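Local coordinates for protein geranylgeranyl pyrophosphate synthase (Geoglobus acetivorans, PDB 5JFQ) that builds geranylgeranyl diphosphate, with some farnesyl diphosphate, by adding isopentenyl diphosphate units stepwise to dimethylallyl diphosphate with the help of magnesium, at residues C144-E149 with V172-G177; G205-I210 with I291-K296; E118-L123 with R135-L140; S183-A188 with A200-G205. All blocks are in the same frame, centred on the assembly; numbering follows the deposited sequence.

Interaction 1: C144-E149 with V172-G177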
loop_
_atom_site.group_PDB
_atom_site.type_symbol
_atom_site.label_atom_id
_atom_site.label_comp_id
_atom_site.label_asym_id
_atom_site.label_seq_id
_atom_site.Cartn_x
_atom_site.Cartn_y
_atom_site.Cartn_z
ATOM N N CYS B 144 -8.647 2.182 -3.977
ATOM C CA CYS B 144 -7.869 1.224 -3.204
ATOM C C CYS B 144 -8.400 1.098 -1.780
ATOM O O CYS B 144 -8.420 0.003 -1.212
ATOM C CB CYS B 144 -6.399 1.635 -3.212
ATOM S SG CYS B 144 -5.610 1.480 -4.844
ATOM N N VAL B 145 -8.839 2.205 -1.183
ATOM C CA VAL B 145 -9.458 2.113 0.134
ATOM C C VAL B 145 -10.684 1.223 0.064
ATOM O O VAL B 145 -10.923 0.402 0.955
ATOM C CB VAL B 145 -9.808 3.515 0.670
ATOM C CG1 VAL B 145 -10.623 3.412 1.944
ATOM C CG2 VAL B 145 -8.539 4.345 0.901
ATOM N N GLU B 146 -11.464 1.347 -1.011
ATOM C CA GLU B 146 -12.717 0.608 -1.095
ATOM C C GLU B 146 -12.477 -0.874 -1.342
ATOM O O GLU B 146 -13.167 -1.712 -0.759
ATOM C CB GLU B 146 -13.607 1.204 -2.175
ATOM C CG GLU B 146 -14.220 2.524 -1.759
ATOM C CD GLU B 146 -15.618 2.702 -2.309
ATOM O OE1 GLU B 146 -15.745 3.198 -3.450
ATOM O OE2 GLU B 146 -16.589 2.324 -1.608
ATOM N N ILE B 147 -11.501 -1.220 -2.188
ATOM C CA ILE B 147 -11.126 -2.627 -2.341
ATOM C C ILE B 147 -10.793 -3.236 -0.987
ATOM O O ILE B 147 -11.206 -4.358 -0.678
ATOM C CB ILE B 147 -9.945 -2.783 -3.320
ATOM C CG1 ILE B 147 -10.230 -2.084 -4.651
ATOM C CG2 ILE B 147 -9.609 -4.264 -3.527
ATOM C CD1 ILE B 147 -9.163 -2.326 -5.678
ATOM N N CYS B 148 -10.038 -2.508 -0.164
ATOM C CA CYS B 148 -9.736 -2.979 1.184
ATOM C C CYS B 148 -11.011 -3.098 2.008
ATOM O O CYS B 148 -11.208 -4.077 2.738
ATOM C CB CYS B 148 -8.750 -2.027 1.868
ATOM S SG CYS B 148 -7.143 -1.886 1.078
ATOM N N GLU B 149 -11.875 -2.086 1.924
ATOM C CA GLU B 149 -13.171 -2.171 2.577
ATOM C C GLU B 149 -13.951 -3.383 2.071
ATOM O O GLU B 149 -14.580 -4.094 2.859
ATOM C CB GLU B 149 -13.953 -0.875 2.353
ATOM C CG GLU B 149 -13.354 0.341 3.048
ATOM C CD GLU B 149 -14.156 1.610 2.806
ATOM O OE1 GLU B 149 -15.064 1.577 1.945
ATOM O OE2 GLU B 149 -13.882 2.643 3.467
ATOM N N VAL B 172 -19.278 -6.702 -3.594
ATOM C CA VAL B 172 -18.712 -6.975 -4.911
ATOM C C VAL B 172 -18.404 -5.668 -5.629
ATOM O O VAL B 172 -17.400 -5.564 -6.350
ATOM C CB VAL B 172 -19.639 -7.887 -5.743
ATOM C CG1 VAL B 172 -20.916 -7.186 -6.095
ATOM C CG2 VAL B 172 -18.950 -8.278 -7.020
ATOM N N ARG B 173 -19.231 -4.645 -5.412
ATOM C CA ARG B 173 -18.989 -3.349 -6.031
ATOM C C ARG B 173 -17.632 -2.793 -5.610
ATOM O O ARG B 173 -16.867 -2.293 -6.447
ATOM C CB ARG B 173 -20.125 -2.391 -5.663
ATOM C CG ARG B 173 -19.934 -0.965 -6.120
ATOM C CD ARG B 173 -20.699 0.000 -5.231
ATOM N NE ARG B 173 -20.048 1.298 -5.258
ATOM C CZ ARG B 173 -19.302 1.787 -4.274
ATOM N NH1 ARG B 173 -19.136 1.089 -3.160
ATOM N NH2 ARG B 173 -18.732 2.981 -4.402
ATOM N N LYS B 174 -17.309 -2.897 -4.317
ATOM C CA LYS B 174 -16.014 -2.453 -3.817
ATOM C C LYS B 174 -14.903 -3.439 -4.176
ATOM O O LYS B 174 -13.830 -3.029 -4.634
ATOM C CB LYS B 174 -16.069 -2.267 -2.303
ATOM C CG LYS B 174 -16.965 -1.165 -1.793
ATOM C CD LYS B 174 -16.722 -1.009 -0.293
ATOM C CE LYS B 174 -17.495 0.139 0.322
ATOM N NZ LYS B 174 -18.949 -0.148 0.478
ATOM N N LYS B 175 -15.140 -4.741 -3.982
ATOM C CA LYS B 175 -14.029 -5.690 -3.989
ATOM C C LYS B 175 -13.460 -5.873 -5.387
ATOM O O LYS B 175 -12.235 -5.921 -5.563
ATOM C CB LYS B 175 -14.461 -7.040 -3.401
ATOM C CG LYS B 175 -13.313 -8.054 -3.251
ATOM C CD LYS B 175 -12.082 -7.422 -2.578
ATOM C CE LYS B 175 -10.826 -8.310 -2.632
ATOM N NZ LYS B 175 -10.225 -8.496 -3.988
ATOM N N THR B 176 -14.323 -5.978 -6.394
ATOM C CA THR B 176 -13.843 -6.131 -7.756
ATOM C C THR B 176 -14.418 -5.118 -8.745
ATOM O O THR B 176 -13.907 -5.027 -9.865
ATOM C CB THR B 176 -14.120 -7.558 -8.254
ATOM O OG1 THR B 176 -15.524 -7.824 -8.176
ATOM C CG2 THR B 176 -13.360 -8.598 -7.395
ATOM N N GLY B 177 -15.419 -4.328 -8.357
ATOM C CA GLY B 177 -16.092 -3.429 -9.272
ATOM C C GLY B 177 -15.410 -2.090 -9.486
ATOM O O GLY B 177 -15.157 -1.699 -10.637
#
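Glu146 meets Arg173 and Lys174 where helix 130-159 crosses helix 165-190, two core helices of the all-helical polyprenyl synthase fold; the segment axes pass 7.0 Å apart at -118°. Its carboxylate takes two bonds from Arg173: a weak one from NH2 to OE1 (3.1 Å) and a straighter one from NH1 to OE2 (3.2 Å), though the place of NH1 is less certain. The two planes are turned 53° apart, so the salt bridge is not a flat fork, and Arg173 also pairs with Glu170. Ile147 follows at the closest backbone approach, its CA 4.5 Å from CA of Lys175, with its CA-H directed at Lys174 O. Two residues on, Glu149 lays CB against Lys174 CD (3.8 Å) and brings OE1 beside CE, while its OE2 bonds Tyr33 of the second subunit. CE of Lys174 touches OE2 of Glu146 as well, before NZ turns, at chi4 74°, to Glu170. Cutting Lys174 back to an alanine would probably strip packing from Glu146 and Glu149 and cost Glu170 one positive partner. Lys175, which probably binds dimethylallyl diphosphate and is salt-bridged to Asp84, passes Ile147 at roughly a right angle, its CD 3.7 Å from Ile147 O.

Interaction 2: G205-I210 with I291-K296; sequences GIYSGI and IEMAKK
Met293 lies over one face of the Tyr207 ring, the Met-aromatic contact of this pair of helices. Its SD is 4.1 Å from the ring centroid and 18° off the ring normal, displaced toward the rim, where CE2 and CZ are its nearest atoms. The bend at chi3 of Met293 comes after an extended chi2, so that CB and CG first pass along the CD2-CE2 side of the ring before the sulfur reaches its place. Apolar packing continues from there: Met293 CB stands 3.7 Å from Tyr207 CD2, and Ala294 CB abuts Tyr207 CB at 3.9 Å. Ile291 contributes the end of its chain, CD1, which approaches Ser208 CA to 3.7 Å and also lies near Tyr207 O.

Polar atoms contribute by packing alone. Ser208 OG touches Ala294 CB at 3.4 Å, but its hydrogen bond goes back to Tyr204 O, one turn earlier in its own helix. Ala314 of helix 305-316 packs on both Ser208 and Ile291. The segment axes are 7.6 Å apart at 163°, an antiparallel pairing that joins helix 280-298 to helix 195-221 within the bundle of the all-helical polyprenyl synthase fold.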
loop_
_atom_site.group_PDB
_atom_site.type_symbol
_atom_site.label_atom_id
_atom_site.label_comp_id
_atom_site.label_asym_id
_atom_site.label_seq_id
_atom_site.Cartn_x
_atom_site.Cartn_y
_atom_site.Cartn_z
ATOM N N GLY B 205 -17.882 0.466 -15.815
ATOM C CA GLY B 205 -16.858 -0.393 -15.247
ATOM C C GLY B 205 -17.345 -1.155 -14.029
ATOM O O GLY B 205 -17.042 -2.336 -13.868
ATOM N N ILE B 206 -18.101 -0.496 -13.159
ATOM C CA ILE B 206 -18.610 -1.182 -11.981
ATOM C C ILE B 206 -19.533 -2.310 -12.394
ATOM O O ILE B 206 -19.366 -3.463 -11.974
ATOM C CB ILE B 206 -19.332 -0.200 -11.050
ATOM C CG1 ILE B 206 -18.326 0.740 -10.400
ATOM C CG2 ILE B 206 -20.143 -0.950 -10.022
ATOM C CD1 ILE B 206 -18.527 2.145 -10.835
ATOM N N TYR B 207 -20.527 -1.986 -13.216
ATOM C CA TYR B 207 -21.512 -2.984 -13.604
ATOM C C TYR B 207 -20.846 -4.137 -14.327
ATOM O O TYR B 207 -21.142 -5.307 -14.050
ATOM C CB TYR B 207 -22.595 -2.337 -14.457
ATOM C CG TYR B 207 -23.332 -1.280 -13.682
ATOM C CD1 TYR B 207 -23.483 -1.400 -12.313
ATOM C CD2 TYR B 207 -23.851 -0.156 -14.308
ATOM C CE1 TYR B 207 -24.139 -0.452 -11.586
ATOM C CE2 TYR B 207 -24.516 0.807 -13.582
ATOM C CZ TYR B 207 -24.655 0.650 -12.214
ATOM O OH TYR B 207 -25.314 1.601 -11.469
ATOM N N SER B 208 -19.909 -3.832 -15.215
ATOM C CA SER B 208 -19.149 -4.908 -15.823
ATOM C C SER B 208 -18.460 -5.747 -14.758
ATOM O O SER B 208 -18.380 -6.971 -14.885
ATOM C CB SER B 208 -18.145 -4.335 -16.809
ATOM O OG SER B 208 -18.806 -3.424 -17.667
ATOM N N GLY B 209 -18.002 -5.114 -13.678
ATOM C CA GLY B 209 -17.327 -5.865 -12.634
ATOM C C GLY B 209 -18.260 -6.820 -11.917
ATOM O O GLY B 209 -17.977 -8.016 -11.793
ATOM N N ILE B 210 -19.396 -6.309 -11.451
ATOM C CA ILE B 210 -20.331 -7.142 -10.708
ATOM C C ILE B 210 -20.794 -8.316 -11.554
ATOM O O ILE B 210 -20.675 -9.478 -11.151
ATOM C CB ILE B 210 -21.505 -6.293 -10.212
ATOM C CG1 ILE B 210 -20.936 -5.196 -9.309
ATOM C CG2 ILE B 210 -22.520 -7.174 -9.499
ATOM C CD1 ILE B 210 -21.904 -4.122 -8.954
ATOM N N ILE B 291 -24.415 -6.327 -16.963
ATOM C CA ILE B 291 -23.717 -6.064 -18.219
ATOM C C ILE B 291 -24.542 -5.158 -19.118
ATOM O O ILE B 291 -24.004 -4.285 -19.810
ATOM C CB ILE B 291 -23.379 -7.392 -18.915
ATOM C CG1 ILE B 291 -22.413 -8.181 -18.045
ATOM C CG2 ILE B 291 -22.855 -7.164 -20.324
ATOM C CD1 ILE B 291 -21.422 -7.365 -17.281
ATOM N N GLU B 292 -25.860 -5.345 -19.122
ATOM C CA GLU B 292 -26.714 -4.463 -19.899
ATOM C C GLU B 292 -26.718 -3.061 -19.310
ATOM O O GLU B 292 -26.603 -2.073 -20.046
ATOM C CB GLU B 292 -28.123 -5.051 -19.975
ATOM C CG GLU B 292 -28.159 -6.349 -20.764
ATOM C CD GLU B 292 -27.758 -6.152 -22.221
ATOM O OE1 GLU B 292 -28.408 -5.312 -22.884
ATOM O OE2 GLU B 292 -26.803 -6.825 -22.694
ATOM N N MET B 293 -26.800 -2.956 -17.981
ATOM C CA MET B 293 -26.677 -1.655 -17.335
ATOM C C MET B 293 -25.342 -0.986 -17.653
ATOM O O MET B 293 -25.241 0.247 -17.611
ATOM C CB MET B 293 -26.842 -1.810 -15.827
ATOM C CG MET B 293 -27.877 -0.888 -15.202
ATOM S SD MET B 293 -27.985 -1.121 -13.401
ATOM C CE MET B 293 -28.039 -2.914 -13.255
ATOM N N ALA B 294 -24.316 -1.775 -17.968
ATOM C CA ALA B 294 -23.046 -1.201 -18.388
ATOM C C ALA B 294 -23.149 -0.629 -19.796
ATOM O O ALA B 294 -22.750 0.518 -20.041
ATOM C CB ALA B 294 -21.948 -2.259 -18.306
ATOM N N LYS B 295 -23.684 -1.419 -20.736
ATOM C CA LYS B 295 -23.873 -0.942 -22.103
ATOM C C LYS B 295 -24.762 0.293 -22.125
ATOM O O LYS B 295 -24.345 1.369 -22.563
ATOM C CB LYS B 295 -24.478 -2.040 -22.971
ATOM C CG LYS B 295 -23.629 -3.271 -23.130
ATOM C CD LYS B 295 -24.546 -4.475 -23.289
ATOM C CE LYS B 295 -23.777 -5.734 -23.599
ATOM N NZ LYS B 295 -24.707 -6.862 -23.843
ATOM N N LYS B 296 -25.995 0.156 -21.632
ATOM C CA LYS B 296 -26.922 1.280 -21.622
ATOM C C LYS B 296 -26.331 2.486 -20.922
ATOM O O LYS B 296 -26.793 3.611 -21.146
ATOM C CB LYS B 296 -28.236 0.885 -20.949
#

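Interaction 3: E118-L123 with R135-L140; sequences EAFEIL and RAVSKL
Leu123 reaches across to helix 130-159 with both methyls, and its rotamer decides which residue each one meets. With CG anti to the backbone N (chi1 175°) and chi2 near 58°, CD2 comes 3.5 Å from Val137 CG2 and 3.7 Å from Leu140 CD2. The other branch, CD1, lies 4.2 Å from Ala136 CB. Val137 divides its methyls between two partners: CG2 serves the leucine, whereas CG1 is turned toward the ring of Phe120, 3.9 Å from its CD1. The phenyl group brings an edge to the other helix, CE1 being 3.8 Å from Val137 O, with that oxygen near the ring plane. Leu140 CD2 touches the same CE1 obliquely at 4.2 Å, and therefore contacts phenylalanine and leucine together. Were Leu123 an alanine, the space its isobutyl group fills against Val137, Ala136 and Leu140 would probably be left as a gap, and Leu140 CD2 would lose one of its neighbours.

The segment axes stay 10.5 Å apart and nearly antiparallel at 155°, a spacing that these large side chains bridge. This is the hairpin of consecutive helices 105-123 and 130-159 at the dimer interface, where Phe120 stacks on Phe120 of the second subunit and Val137 packs on its counterpart there. Within the subunit, Ala72 of helix 67-88 touches Leu123, and helix 165-190 adds Ile186 against Leu123 and Ile182 against Leu140.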
loop_
_atom_site.group_PDB
_atom_site.type_symbol
_atom_site.label_atom_id
_atom_site.label_comp_id
_atom_site.label_asym_id
_atom_site.label_seq_id
_atom_site.Cartn_x
_atom_site.Cartn_y
_atom_site.Cartn_z
ATOM N N GLU B 118 4.485 1.214 -6.361
ATOM C CA GLU B 118 4.903 1.324 -7.748
ATOM C C GLU B 118 3.762 1.819 -8.620
ATOM O O GLU B 118 3.992 2.587 -9.566
ATOM C CB GLU B 118 5.451 -0.011 -8.243
ATOM C CG GLU B 118 6.922 -0.221 -7.904
ATOM C CD GLU B 118 7.454 -1.603 -8.303
ATOM O OE1 GLU B 118 6.700 -2.610 -8.194
ATOM O OE2 GLU B 118 8.644 -1.680 -8.711
ATOM N N ALA B 119 2.524 1.462 -8.266
ATOM C CA ALA B 119 1.374 1.874 -9.067
ATOM C C ALA B 119 1.183 3.381 -9.017
ATOM O O ALA B 119 0.886 4.011 -10.038
ATOM C CB ALA B 119 0.104 1.167 -8.596
ATOM N N PHE B 120 1.322 3.973 -7.838
ATOM C CA PHE B 120 1.191 5.415 -7.768
ATOM C C PHE B 120 2.374 6.118 -8.427
ATOM O O PHE B 120 2.214 7.222 -8.954
ATOM C CB PHE B 120 1.007 5.839 -6.324
ATOM C CG PHE B 120 -0.361 5.558 -5.817
ATOM C CD1 PHE B 120 -1.415 6.403 -6.140
ATOM C CD2 PHE B 120 -0.616 4.415 -5.078
ATOM C CE1 PHE B 120 -2.684 6.142 -5.699
ATOM C CE2 PHE B 120 -1.902 4.135 -4.626
ATOM C CZ PHE B 120 -2.939 4.997 -4.929
ATOM N N GLU B 121 3.554 5.497 -8.442
ATOM C CA GLU B 121 4.649 6.129 -9.155
ATOM C C GLU B 121 4.419 6.051 -10.654
ATOM O O GLU B 121 4.750 6.988 -11.393
ATOM C CB GLU B 121 5.984 5.489 -8.794
ATOM C CG GLU B 121 7.143 6.147 -9.492
ATOM C CD GLU B 121 8.462 5.461 -9.270
ATOM O OE1 GLU B 121 8.512 4.475 -8.513
ATOM O OE2 GLU B 121 9.459 5.918 -9.867
ATOM N N ILE B 122 3.833 4.952 -11.125
ATOM C CA ILE B 122 3.594 4.834 -12.556
ATOM C C ILE B 122 2.468 5.771 -12.984
ATOM O O ILE B 122 2.610 6.526 -13.950
ATOM C CB ILE B 122 3.319 3.373 -12.928
ATOM C CG1 ILE B 122 4.608 2.568 -12.728
ATOM C CG2 ILE B 122 2.810 3.289 -14.368
ATOM C CD1 ILE B 122 4.392 1.052 -12.667
ATOM N N LEU B 123 1.350 5.761 -12.250
ATOM C CA LEU B 123 0.260 6.682 -12.541
ATOM C C LEU B 123 0.770 8.107 -12.708
ATOM O O LEU B 123 0.393 8.798 -13.656
ATOM C CB LEU B 123 -0.797 6.628 -11.437
ATOM C CG LEU B 123 -1.944 7.634 -11.575
ATOM C CD1 LEU B 123 -2.656 7.451 -12.885
ATOM C CD2 LEU B 123 -2.924 7.466 -10.443
ATOM N N ARG B 135 -6.212 14.477 -9.592
ATOM C CA ARG B 135 -7.527 13.856 -9.476
ATOM C C ARG B 135 -7.471 12.349 -9.716
ATOM O O ARG B 135 -8.172 11.591 -9.042
ATOM C CB ARG B 135 -8.505 14.517 -10.434
ATOM C CG ARG B 135 -9.027 15.854 -9.930
ATOM C CD ARG B 135 -9.786 16.597 -11.024
ATOM N NE ARG B 135 -10.896 15.822 -11.583
ATOM C CZ ARG B 135 -11.094 15.633 -12.887
ATOM N NH1 ARG B 135 -10.261 16.166 -13.785
ATOM N NH2 ARG B 135 -12.142 14.931 -13.299
ATOM N N ALA B 136 -6.645 11.893 -10.660
ATOM C CA ALA B 136 -6.535 10.461 -10.917
ATOM C C ALA B 136 -5.901 9.743 -9.741
ATOM O O ALA B 136 -6.316 8.635 -9.384
ATOM C CB ALA B 136 -5.728 10.193 -12.185
ATOM N N VAL B 137 -4.887 10.352 -9.129
ATOM C CA VAL B 137 -4.293 9.736 -7.949
ATOM C C VAL B 137 -5.314 9.670 -6.815
ATOM O O VAL B 137 -5.451 8.640 -6.139
ATOM C CB VAL B 137 -3.019 10.501 -7.550
ATOM C CG1 VAL B 137 -2.591 10.143 -6.135
ATOM C CG2 VAL B 137 -1.911 10.217 -8.546
ATOM N N SER B 138 -6.077 10.747 -6.625
ATOM C CA SER B 138 -7.072 10.796 -5.561
ATOM C C SER B 138 -8.154 9.734 -5.748
ATOM O O SER B 138 -8.562 9.060 -4.782
ATOM C CB SER B 138 -7.705 12.183 -5.517
ATOM O OG SER B 138 -8.795 12.203 -4.617
ATOM N N LYS B 139 -8.630 9.578 -6.988
ATOM C CA LYS B 139 -9.692 8.623 -7.270
ATOM C C LYS B 139 -9.200 7.182 -7.150
ATOM O O LYS B 139 -9.885 6.335 -6.565
ATOM C CB LYS B 139 -10.269 8.926 -8.647
ATOM C CG LYS B 139 -11.062 10.257 -8.667
ATOM C CD LYS B 139 -11.284 10.780 -10.089
ATOM C CE LYS B 139 -11.953 12.158 -10.110
ATOM N NZ LYS B 139 -13.422 12.171 -9.836
ATOM N N LEU B 140 -8.004 6.897 -7.669
ATOM C CA LEU B 140 -7.430 5.566 -7.556
ATOM C C LEU B 140 -7.101 5.208 -6.119
ATOM O O LEU B 140 -7.167 4.037 -5.738
ATOM C CB LEU B 140 -6.179 5.469 -8.415
ATOM C CG LEU B 140 -5.418 4.153 -8.283
ATOM C CD1 LEU B 140 -6.274 2.960 -8.705
ATOM C CD2 LEU B 140 -4.153 4.208 -9.094
#

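Interaction 4: S183-A188 with A200-G205; sequences SASIPA and ALWNYG
Ala184 and Leu201 form the apolar centre of this contact, with CB of Ala184 3.9 Å from CB of Leu201. The alanine methyl also meets Tyr204 near its ring plane, at the CD2 edge, 4.0 Å away. Farther along the same face, Leu201 extends CD1 to Ala188 CB, again at 4.0 Å; its CG lies anti to the carbonyl carbon (chi1 -71°), which carries the branch along helix 165-190 toward Ala188.

Backbone carbonyls also pack against side chains. Leu201 O sits 3.3 Å from Ala184 CB, and in return Ala184 O is bordered by CB and CD1 of Leu201. That oxygen accepts a hydrogen bond from Ser55 OG of helix 47-58, so the leucine covers a carbonyl that is already satisfied. Small residues on one side, Ala184, Ser185 and Ala188, accompany a close approach of helices 165-190 and 195-221, which follow each other in the chain and run antiparallel (169° between the segment axes) in the all-helical polyprenyl synthase fold. Their axes here are 7.2 Å apart, and CA of Ser185 lies 4.7 Å from CA of Trp202.

The remaining contact sets Ser185 against the base of the Trp202 side chain, OG 3.3 Å from CB and oblique to the ring, while Ser185 CB is 3.8 Å from Trp202 CE3. The Ser185 hydroxyl makes a weak hydrogen bond with Glu198 O, one turn before Trp202 on helix 195-221. The Tyr204 hydroxyl is hydrogen-bonded to Leu310 O of helix 305-316.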
loop_
_atom_site.group_PDB
_atom_site.type_symbol
_atom_site.label_atom_id
_atom_site.label_comp_id
_atom_site.label_asym_id
_atom_site.label_seq_id
_atom_site.Cartn_x
_atom_site.Cartn_y
_atom_site.Cartn_z
ATOM N N SER B 183 -10.764 1.747 -14.133
ATOM C CA SER B 183 -10.162 1.360 -15.411
ATOM C C SER B 183 -10.764 2.146 -16.571
ATOM O O SER B 183 -10.045 2.742 -17.381
ATOM C CB SER B 183 -10.341 -0.138 -15.656
ATOM O OG SER B 183 -9.921 -0.899 -14.545
ATOM N N ALA B 184 -12.095 2.148 -16.665
ATOM C CA ALA B 184 -12.791 2.904 -17.700
ATOM C C ALA B 184 -12.888 4.380 -17.347
ATOM O O ALA B 184 -12.813 5.243 -18.231
ATOM C CB ALA B 184 -14.192 2.321 -17.919
ATOM N N SER B 185 -13.051 4.678 -16.062
ATOM C CA SER B 185 -13.206 6.059 -15.643
ATOM C C SER B 185 -11.951 6.865 -15.922
ATOM O O SER B 185 -12.040 8.014 -16.360
ATOM C CB SER B 185 -13.539 6.117 -14.156
ATOM O OG SER B 185 -14.665 6.930 -13.924
ATOM N N ILE B 186 -10.774 6.287 -15.693
ATOM C CA ILE B 186 -9.586 7.119 -15.499
ATOM C C ILE B 186 -9.189 7.899 -16.753
ATOM O O ILE B 186 -8.694 9.026 -16.603
ATOM C CB ILE B 186 -8.405 6.306 -14.927
ATOM C CG1 ILE B 186 -7.382 7.260 -14.290
ATOM C CG2 ILE B 186 -7.753 5.381 -15.950
ATOM C CD1 ILE B 186 -6.162 6.566 -13.688
ATOM N N PRO B 187 -9.393 7.410 -17.989
ATOM C CA PRO B 187 -9.075 8.283 -19.135
ATOM C C PRO B 187 -9.962 9.518 -19.194
ATOM O O PRO B 187 -9.499 10.590 -19.615
ATOM C CB PRO B 187 -9.277 7.369 -20.357
ATOM C CG PRO B 187 -9.236 5.984 -19.832
ATOM C CD PRO B 187 -9.843 6.082 -18.455
ATOM N N ALA B 188 -11.223 9.405 -18.773
ATOM C CA ALA B 188 -12.067 10.586 -18.654
ATOM C C ALA B 188 -11.518 11.550 -17.623
ATOM O O ALA B 188 -11.670 12.770 -17.764
ATOM C CB ALA B 188 -13.492 10.189 -18.283
ATOM N N ALA B 200 -20.242 7.979 -16.483
ATOM C CA ALA B 200 -20.716 7.003 -17.459
ATOM C C ALA B 200 -19.722 5.863 -17.626
ATOM O O ALA B 200 -20.102 4.690 -17.600
ATOM C CB ALA B 200 -20.991 7.688 -18.798
ATOM N N LEU B 201 -18.440 6.184 -17.809
ATOM C CA LEU B 201 -17.441 5.124 -17.892
ATOM C C LEU B 201 -17.278 4.438 -16.554
ATOM O O LEU B 201 -17.024 3.230 -16.498
ATOM C CB LEU B 201 -16.110 5.686 -18.363
ATOM C CG LEU B 201 -16.145 6.094 -19.830
ATOM C CD1 LEU B 201 -14.948 6.971 -20.183
ATOM C CD2 LEU B 201 -16.184 4.841 -20.689
ATOM N N TRP B 202 -17.421 5.202 -15.475
ATOM C CA TRP B 202 -17.438 4.629 -14.139
ATOM C C TRP B 202 -18.523 3.568 -14.031
ATOM O O TRP B 202 -18.234 2.381 -13.831
ATOM C CB TRP B 202 -17.646 5.755 -13.121
ATOM C CG TRP B 202 -17.634 5.382 -11.640
ATOM C CD1 TRP B 202 -18.666 5.522 -10.757
ATOM C CD2 TRP B 202 -16.530 4.855 -10.878
ATOM N NE1 TRP B 202 -18.281 5.106 -9.504
ATOM C CE2 TRP B 202 -16.973 4.700 -9.550
ATOM C CE3 TRP B 202 -15.217 4.503 -11.191
ATOM C CZ2 TRP B 202 -16.152 4.205 -8.543
ATOM C CZ3 TRP B 202 -14.407 4.018 -10.193
ATOM C CH2 TRP B 202 -14.874 3.871 -8.885
ATOM N N ASN B 203 -19.784 3.979 -14.202
ATOM C CA ASN B 203 -20.900 3.050 -14.055
ATOM C C ASN B 203 -20.721 1.823 -14.941
ATOM O O ASN B 203 -20.965 0.690 -14.508
ATOM C CB ASN B 203 -22.212 3.768 -14.367
ATOM C CG ASN B 203 -22.732 4.572 -13.184
ATOM O OD1 ASN B 203 -22.069 4.685 -12.157
ATOM N ND2 ASN B 203 -23.930 5.128 -13.324
ATOM N N TYR B 204 -20.249 2.023 -16.171
ATOM C CA TYR B 204 -19.955 0.885 -17.032
ATOM C C TYR B 204 -18.972 -0.070 -16.367
ATOM O O TYR B 204 -19.188 -1.287 -16.347
ATOM C CB TYR B 204 -19.404 1.370 -18.364
ATOM C CG TYR B 204 -18.690 0.301 -19.141
ATOM C CD1 TYR B 204 -19.380 -0.546 -19.985
ATOM C CD2 TYR B 204 -17.318 0.149 -19.041
ATOM C CE1 TYR B 204 -18.718 -1.521 -20.714
ATOM C CE2 TYR B 204 -16.649 -0.818 -19.759
ATOM C CZ TYR B 204 -17.352 -1.649 -20.595
ATOM O OH TYR B 204 -16.689 -2.618 -21.309
ATOM N N GLY B 205 -17.882 0.466 -15.815
ATOM C CA GLY B 205 -16.858 -0.393 -15.247
ATOM C C GLY B 205 -17.345 -1.155 -14.029
ATOM O O GLY B 205 -17.042 -2.336 -13.868
#

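How the interactions relate
Interactions 3, 1 and 4 join consecutive long helices in turn, 105-123 to 130-159, to 165-190, to 195-221; interaction 2 ties 195-221 to the distant 280-298. Ile186 of interaction 4 packs on interaction 3, its CD1 3.7 Å from Leu123 CD1. Interactions 4 and 2 share Gly205, and Ala294 CB is 3.5 Å from Tyr204 CD1; their centres are 10 Å apart. Interactions 1 and 2 meet through Val172 CG1 and Ile210 CG2 (3.8 Å). Interaction 1 carries the probable substrate-binding residues Lys175 and Thr176. Ser183 of interaction 4 packs on Arg48, a predicted isopentenyl diphosphate binder; the Leu140 side chain of interaction 3 is about 9 Å from that of His77.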